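Local coordinates for fucose-specific lectin (Aleuria aurantia, PDB 6GKE), which binds L-fucose at sites between the blades of a six-bladed beta-propeller, with strongest preference for alpha-1,6-linked core fucose on glycoproteins, at residues Asn129-Tyr134 and Gly176-Tyr181; Gly169-Gly174 and Pro223-Tyr228. The protein carries 1 engineered substitution. One frame throughout, in Å; residues are numbered along the deposited sequence. Where two conformers were deposited one is given.

Contact 1: Asn129-Tyr134 and Gly176-Tyr181. With FUC (alpha-L-fucopyranose), chain E; FUC (alpha-L-fucopyranose), chain F.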
loop_
_atom_site.group_PDB
_atom_site.type_symbol
_atom_site.label_atom_id
_atom_site.label_comp_id
_atom_site.label_asym_id
_atom_site.label_seq_id
_atom_site.Cartn_x
_atom_site.Cartn_y
_atom_site.Cartn_z
ATOM N N ASN A 129 33.884 3.985 -11.508
ATOM C CA ASN A 129 33.234 4.826 -12.491
ATOM C C ASN A 129 31.735 4.596 -12.347
ATOM O O ASN A 129 31.283 3.481 -12.576
ATOM C CB ASN A 129 33.670 4.489 -13.915
ATOM C CG ASN A 129 35.162 4.627 -14.100
ATOM O OD1 ASN A 129 35.653 5.713 -14.405
ATOM N ND2 ASN A 129 35.884 3.538 -13.898
ATOM N N ILE A 130 31.001 5.632 -11.928
ATOM C CA ILE A 130 29.570 5.515 -11.654
ATOM C C ILE A 130 28.811 6.349 -12.683
ATOM O O ILE A 130 29.249 7.436 -13.043
ATOM C CB ILE A 130 29.223 5.967 -10.219
ATOM C CG1 ILE A 130 30.064 5.240 -9.170
ATOM C CG2 ILE A 130 27.735 5.799 -9.940
ATOM C CD1 ILE A 130 30.007 5.873 -7.801
ATOM N N ARG A 131 27.660 5.838 -13.111
ATOM C CA ARG A 131 26.742 6.610 -13.945
ATOM C C ARG A 131 25.344 6.461 -13.350
ATOM O O ARG A 131 24.936 5.348 -13.016
ATOM C CB ARG A 131 26.764 6.125 -15.398
ATOM C CG ARG A 131 28.143 6.113 -16.051
ATOM C CD ARG A 131 28.688 7.510 -16.288
ATOM N NE ARG A 131 29.969 7.537 -16.988
ATOM C CZ ARG A 131 31.172 7.570 -16.415
ATOM N NH1 ARG A 131 31.309 7.418 -15.104
ATOM N NH2 ARG A 131 32.251 7.761 -17.162
ATOM N N VAL A 132 24.637 7.589 -13.229
ATOM C CA VAL A 132 23.298 7.640 -12.672
ATOM C C VAL A 132 22.365 8.227 -13.734
ATOM O O VAL A 132 22.696 9.242 -14.339
ATOM C CB VAL A 132 23.258 8.469 -11.376
ATOM C CG1 VAL A 132 21.855 8.523 -10.796
ATOM C CG2 VAL A 132 24.241 7.943 -10.345
ATOM N N TYR A 133 21.214 7.575 -13.931
ATOM C CA TYR A 133 20.251 7.942 -14.965
ATOM C C TYR A 133 18.941 8.362 -14.306
ATOM O O TYR A 133 18.464 7.714 -13.371
ATOM C CB TYR A 133 20.056 6.775 -15.941
ATOM C CG TYR A 133 21.357 6.405 -16.601
ATOM C CD1 TYR A 133 21.786 7.055 -17.748
ATOM C CD2 TYR A 133 22.218 5.496 -16.008
ATOM C CE1 TYR A 133 23.027 6.792 -18.305
ATOM C CE2 TYR A 133 23.463 5.227 -16.551
ATOM C CZ TYR A 133 23.876 5.882 -17.695
ATOM O OH TYR A 133 25.118 5.612 -18.202
ATOM N N TYR A 134 18.377 9.458 -14.816
ATOM C CA TYR A 134 17.221 10.104 -14.222
ATOM C C TYR A 134 16.507 10.906 -15.309
ATOM O O TYR A 134 17.030 11.101 -16.401
ATOM C CB TYR A 134 17.645 11.030 -13.071
ATOM C CG TYR A 134 18.483 12.205 -13.516
ATOM C CD1 TYR A 134 19.836 12.075 -13.783
ATOM C CD2 TYR A 134 17.915 13.453 -13.712
ATOM C CE1 TYR A 134 20.600 13.142 -14.232
ATOM C CE2 TYR A 134 18.665 14.531 -14.156
ATOM C CZ TYR A 134 20.013 14.380 -14.415
ATOM O OH TYR A 134 20.762 15.431 -14.863
ATOM N N GLY A 176 33.736 0.229 -19.331
ATOM C CA GLY A 176 33.341 1.427 -20.062
ATOM C C GLY A 176 32.369 1.143 -21.200
ATOM O O GLY A 176 32.250 1.955 -22.107
ATOM N N ARG A 177 31.648 0.020 -21.134
ATOM C CA ARG A 177 30.674 -0.363 -22.158
ATOM C C ARG A 177 29.310 -0.448 -21.480
ATOM O O ARG A 177 29.108 -1.283 -20.591
ATOM C CB ARG A 177 30.998 -1.715 -22.801
ATOM C CG ARG A 177 32.211 -1.716 -23.718
ATOM C CD ARG A 177 32.465 -3.094 -24.303
ATOM N NE ARG A 177 31.424 -3.526 -25.225
ATOM C CZ ARG A 177 31.164 -4.792 -25.534
ATOM N NH1 ARG A 177 31.761 -5.771 -24.877
ATOM N NH2 ARG A 177 30.297 -5.076 -26.487
ATOM N N LEU A 178 28.398 0.440 -21.893
ATOM C CA LEU A 178 27.156 0.676 -21.155
ATOM C C LEU A 178 25.946 0.338 -22.018
ATOM O O LEU A 178 25.941 0.630 -23.213
ATOM C CB LEU A 178 27.060 2.151 -20.756
ATOM C CG LEU A 178 28.327 2.779 -20.188
ATOM C CD1 LEU A 178 28.040 4.210 -19.769
ATOM C CD2 LEU A 178 28.894 1.973 -19.025
ATOM N N ARG A 179 24.910 -0.220 -21.385
ATOM C CA ARG A 179 23.637 -0.448 -22.046
ATOM C C ARG A 179 22.519 0.043 -21.127
ATOM O O ARG A 179 22.450 -0.342 -19.955
ATOM C CB ARG A 179 23.436 -1.924 -22.396
ATOM C CG ARG A 179 24.445 -2.481 -23.394
ATOM C CD ARG A 179 24.342 -1.854 -24.777
ATOM N NE ARG A 179 25.263 -2.444 -25.742
ATOM C CZ ARG A 179 26.518 -2.046 -25.953
ATOM N NH1 ARG A 179 27.055 -1.066 -25.241
ATOM N NH2 ARG A 179 27.237 -2.639 -26.893
ATOM N N ILE A 180 21.662 0.900 -21.686
ATOM C CA ILE A 180 20.564 1.541 -20.967
ATOM C C ILE A 180 19.260 1.138 -21.652
ATOM O O ILE A 180 19.154 1.232 -22.875
ATOM C CB ILE A 180 20.715 3.075 -20.958
ATOM C CG1 ILE A 180 22.130 3.526 -20.572
ATOM C CG2 ILE A 180 19.632 3.701 -20.090
ATOM C CD1 ILE A 180 22.613 3.064 -19.213
ATOM N N TYR A 181 18.289 0.694 -20.851
ATOM C CA TYR A 181 17.001 0.201 -21.327
ATOM C C TYR A 181 15.905 1.090 -20.752
ATOM O O TYR A 181 15.929 1.443 -19.583
ATOM C CB TYR A 181 16.802 -1.266 -20.931
ATOM C CG TYR A 181 17.889 -2.130 -21.502
ATOM C CD1 TYR A 181 17.805 -2.622 -22.792
ATOM C CD2 TYR A 181 19.059 -2.352 -20.798
ATOM C CE1 TYR A 181 18.845 -3.337 -23.361
ATOM C CE2 TYR A 181 20.108 -3.067 -21.349
ATOM C CZ TYR A 181 20.007 -3.553 -22.640
ATOM O OH TYR A 181 21.062 -4.228 -23.192
HETATM C C1 FUC E . 31.527 9.882 -20.183
HETATM C C2 FUC E . 30.090 10.357 -20.359
HETATM C C3 FUC E . 29.379 9.439 -21.362
HETATM C C4 FUC E . 29.487 7.978 -20.915
HETATM C C5 FUC E . 30.969 7.637 -20.836
HETATM C C6 FUC E . 31.216 6.193 -20.453
HETATM O O1 FUC E . 32.223 10.172 -21.394
HETATM O O2 FUC E . 30.079 11.735 -20.781
HETATM O O3 FUC E . 28.021 9.842 -21.542
HETATM O O4 FUC E . 28.926 7.771 -19.617
HETATM O O5 FUC E . 31.594 8.482 -19.869
HETATM C C1 FUC F . 25.038 -3.864 -29.628
HETATM C C2 FUC F . 23.536 -3.741 -29.424
HETATM C C3 FUC F . 22.954 -5.077 -28.961
HETATM C C4 FUC F . 23.688 -5.544 -27.703
HETATM C C5 FUC F . 25.169 -5.682 -28.034
HETATM C C6 FUC F . 25.998 -6.129 -26.838
HETATM O O1 FUC F . 25.241 -4.700 -30.760
HETATM O O2 FUC F . 22.923 -3.296 -30.643
HETATM O O3 FUC F . 21.542 -4.977 -28.780
HETATM O O4 FUC F . 23.566 -4.592 -26.645
HETATM O O5 FUC F . 25.674 -4.411 -28.468
#
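One face of the Tyr133 ring is covered by Ile180, whose CD1 lies 3.7 Å from the ring centroid in a CH-pi contact. The methyl sits 23° off the ring normal, displaced toward the rim, so that Ile180 CD1 is 3.4 Å from Tyr133 CZ. The Arg131 guanidinium has fucose chain E at its edge, near its plane; the Arg179 guanidinium holds fucose chain F in the same way. The two segments belong to neighbouring blades of the six-bladed beta-propeller. The second strands of repeats 3 and 4 run nearly parallel, 17° apart, with axes 10.4 Å from each other. Between them the contact is made by side chains, with fucose chain E and Trp199 beside them. Arg131 bends at chi2 (-69°), which turns its guanidinium along the strand to the sugar. Arg131 NE donates to O4 of fucose chain E at 2.8 Å and NH2 to its O5 at 2.9 Å. NH1 binds Ile130 O from above the carbonyl plane, which helps fix the group's rotation. Glu146 and Trp199 also hydrogen-bond fucose chain E. Tyr133 OH makes a weak hydrogen bond to Glu146. Leu178 reaches across from the next blade: its CD1 lies 3.6 Å from Tyr133 OH and 3.7 Å from O4 of fucose chain E.

Contact 2: Gly169-Gly174 and Pro223-Tyr228. Engineered in segment 223-228: Gln224 (natural residue Asn). With FUC (alpha-L-fucopyranose), chain G.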
loop_
_atom_site.group_PDB
_atom_site.type_symbol
_atom_site.label_atom_id
_atom_site.label_comp_id
_atom_site.label_asym_id
_atom_site.label_seq_id
_atom_site.Cartn_x
_atom_site.Cartn_y
_atom_site.Cartn_z
ATOM N N GLY A 169 16.592 0.661 -16.936
ATOM C CA GLY A 169 17.588 -0.331 -16.583
ATOM C C GLY A 169 18.952 0.126 -17.062
ATOM O O GLY A 169 19.052 0.728 -18.125
ATOM N N ALA A 170 19.998 -0.122 -16.276
ATOM C CA ALA A 170 21.338 0.341 -16.639
ATOM C C ALA A 170 22.365 -0.712 -16.230
ATOM O O ALA A 170 22.414 -1.108 -15.074
ATOM C CB ALA A 170 21.643 1.664 -15.980
ATOM N N THR A 171 23.215 -1.126 -17.170
ATOM C CA THR A 171 24.229 -2.119 -16.844
ATOM C C THR A 171 25.516 -1.821 -17.616
ATOM O O THR A 171 25.480 -1.413 -18.778
ATOM C CB THR A 171 23.680 -3.535 -17.071
ATOM O OG1 THR A 171 24.627 -4.497 -16.606
ATOM C CG2 THR A 171 23.338 -3.835 -18.512
ATOM N N ALA A 172 26.653 -2.040 -16.945
ATOM C CA ALA A 172 27.964 -1.986 -17.573
ATOM C C ALA A 172 28.309 -3.397 -18.047
ATOM O O ALA A 172 28.637 -4.263 -17.241
ATOM C CB ALA A 172 29.003 -1.457 -16.613
ATOM N N ILE A 173 28.201 -3.624 -19.357
ATOM C CA ILE A 173 28.361 -4.966 -19.929
ATOM C C ILE A 173 29.839 -5.330 -20.095
ATOM O O ILE A 173 30.161 -6.474 -20.392
ATOM C CB ILE A 173 27.593 -5.096 -21.258
ATOM C CG1 ILE A 173 28.198 -4.250 -22.383
ATOM C CG2 ILE A 173 26.115 -4.795 -21.050
ATOM C CD1 ILE A 173 27.668 -4.608 -23.759
ATOM N N GLY A 174 30.718 -4.344 -19.932
ATOM C CA GLY A 174 32.150 -4.529 -19.967
ATOM C C GLY A 174 32.796 -3.230 -19.520
ATOM O O GLY A 174 32.085 -2.266 -19.240
ATOM N N PRO A 223 29.100 -10.253 -24.048
ATOM C CA PRO A 223 28.658 -10.641 -22.719
ATOM C C PRO A 223 27.212 -11.153 -22.726
ATOM O O PRO A 223 26.489 -10.984 -23.711
ATOM C CB PRO A 223 28.758 -9.323 -21.939
ATOM C CG PRO A 223 28.344 -8.297 -22.958
ATOM C CD PRO A 223 28.843 -8.830 -24.284
ATOM N N GLN A 224 26.817 -11.770 -21.611
ATOM C CA GLN A 224 25.429 -12.090 -21.347
ATOM C C GLN A 224 24.734 -10.838 -20.803
ATOM O O GLN A 224 25.265 -10.162 -19.925
ATOM C CB GLN A 224 25.320 -13.221 -20.326
ATOM C CG GLN A 224 25.945 -14.529 -20.783
ATOM C CD GLN A 224 25.213 -15.174 -21.935
ATOM O OE1 GLN A 224 23.985 -15.190 -21.987
ATOM N NE2 GLN A 224 25.970 -15.741 -22.863
ATOM N N ILE A 225 23.543 -10.551 -21.332
ATOM C CA ILE A 225 22.707 -9.463 -20.824
ATOM C C ILE A 225 21.331 -10.053 -20.530
ATOM O O ILE A 225 20.841 -10.874 -21.302
ATOM C CB ILE A 225 22.585 -8.278 -21.807
ATOM C CG1 ILE A 225 23.941 -7.869 -22.385
ATOM C CG2 ILE A 225 21.881 -7.108 -21.133
ATOM C CD1 ILE A 225 23.852 -6.887 -23.530
ATOM N N ARG A 226 20.715 -9.623 -19.427
ATOM C CA ARG A 226 19.324 -9.950 -19.160
ATOM C C ARG A 226 18.586 -8.653 -18.836
ATOM O O ARG A 226 19.045 -7.868 -18.006
ATOM C CB ARG A 226 19.175 -10.937 -17.998
ATOM C CG ARG A 226 19.935 -12.246 -18.169
ATOM C CD ARG A 226 19.413 -13.112 -19.305
ATOM N NE ARG A 226 20.112 -14.391 -19.394
ATOM C CZ ARG A 226 21.194 -14.622 -20.135
ATOM N NH1 ARG A 226 21.693 -13.684 -20.923
ATOM N NH2 ARG A 226 21.776 -15.808 -20.083
ATOM N N VAL A 227 17.453 -8.447 -19.512
ATOM C CA VAL A 227 16.597 -7.295 -19.290
ATOM C C VAL A 227 15.272 -7.828 -18.744
ATOM O O VAL A 227 14.675 -8.729 -19.337
ATOM C CB VAL A 227 16.390 -6.486 -20.584
ATOM C CG1 VAL A 227 15.521 -5.266 -20.356
ATOM C CG2 VAL A 227 17.718 -6.085 -21.205
ATOM N N TYR A 228 14.840 -7.261 -17.614
ATOM C CA TYR A 228 13.622 -7.656 -16.920
ATOM C C TYR A 228 12.606 -6.524 -16.996
ATOM O O TYR A 228 12.961 -5.354 -16.867
ATOM C CB TYR A 228 13.900 -7.981 -15.449
ATOM C CG TYR A 228 14.845 -9.137 -15.314
ATOM C CD1 TYR A 228 14.401 -10.431 -15.525
ATOM C CD2 TYR A 228 16.193 -8.938 -15.082
ATOM C CE1 TYR A 228 15.276 -11.505 -15.502
ATOM C CE2 TYR A 228 17.080 -10.000 -15.052
ATOM C CZ TYR A 228 16.624 -11.287 -15.273
ATOM O OH TYR A 228 17.513 -12.327 -15.296
HETATM C C1 FUC G . 19.297 -18.415 -19.558
HETATM C C2 FUC G . 17.899 -17.820 -19.473
HETATM C C3 FUC G . 17.408 -17.827 -18.024
HETATM C C4 FUC G . 18.433 -17.140 -17.111
HETATM C C5 FUC G . 19.777 -17.825 -17.292
HETATM C C6 FUC G . 20.898 -17.227 -16.453
HETATM O O1 FUC G . 19.231 -19.810 -19.249
HETATM O O2 FUC G . 17.016 -18.584 -20.301
HETATM O O3 FUC G . 16.118 -17.222 -17.956
HETATM O O4 FUC G . 18.608 -15.754 -17.440
HETATM O O5 FUC G . 20.183 -17.747 -18.657
#
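Ile173 meets Pro223 and Ile225 with different branches, and its side chain runs at a slant to both. Its CB, CG1 and CD1 lie against the proline ring at CG, and the closest of these pairs is Ile173 CB to Pro223 CG at 3.7 Å. Its CG2 branch turns to Ile225 instead, and Ile173 CG2 is 4.0 Å from Ile225 CD1. The first torsion explains this split. CG1 of Ile173 stands between the backbone N and the carbonyl carbon (chi1 68°), while CG2 is anti to the carbonyl carbon. The proline ring also touches backbone: Pro223 CB is 3.5 Å from Ile173 O. A cis peptide bond precedes Pro223, just before the strand begins. Two residues earlier in its strand than Ile173, Thr171 adds a looser methyl contact, with its CG2 4.4 Å from Ile225 CG2. Its hydroxyl is hydrogen-bonded to Ser218.

This is an interface between two blades of the beta-propeller. The first strand of repeat 4 faces the second strand of repeat 5 across the gap, and the two are joined by apolar side chains. Ile173 and Gly174 lie opposite Arg177 in a classic beta bulge. Ile173 and Ile225 also belong to the wall of a fucose pocket.

Arg226 leaves its strand on the side away from 169-174 and binds a different fucose, chain G. That sugar lies at the guanidinium edge: Arg226 NE donates to fucose O4 at 2.8 Å and NH2 to fucose O5 at 2.9 Å. Glu238 and Trp298 also hydrogen-bond this sugar. Gln224, an engineered residue, meets the same guanidinium end-on. Its OE1 takes bonds from both NH1 and NH2 of Arg226 and lies in the guanidinium plane. Arg226 NH1 also reaches Ile225 O, 3.0 Å away and with an N-H...O angle of 165°.

Contacts 1 and 2 are successive interfaces round the propeller, with centres about 10 Å apart. They share the blade of repeat 4. Segment 176-181 faces repeat 3, and its sheet neighbour 169-174 faces repeat 5. Probable backbone hydrogen bonds join these two strands: Tyr181 N to Gly169 O, 2.8 Å, and Arg179 N to Thr171 O, 2.9 Å. Arg179, on a strand of contact 1, binds fucose chain F, whose pocket also includes Ile173 and Ile225 of contact 2. Arg179 NH2 binds that sugar's O5 at 2.8 Å, and Ile173 CD1 packs 3.6 Å from Arg179 CZ. The three arginines Arg131, Arg179 and Arg226 thus serve three different fucoses with matching bonds to O4 and O5.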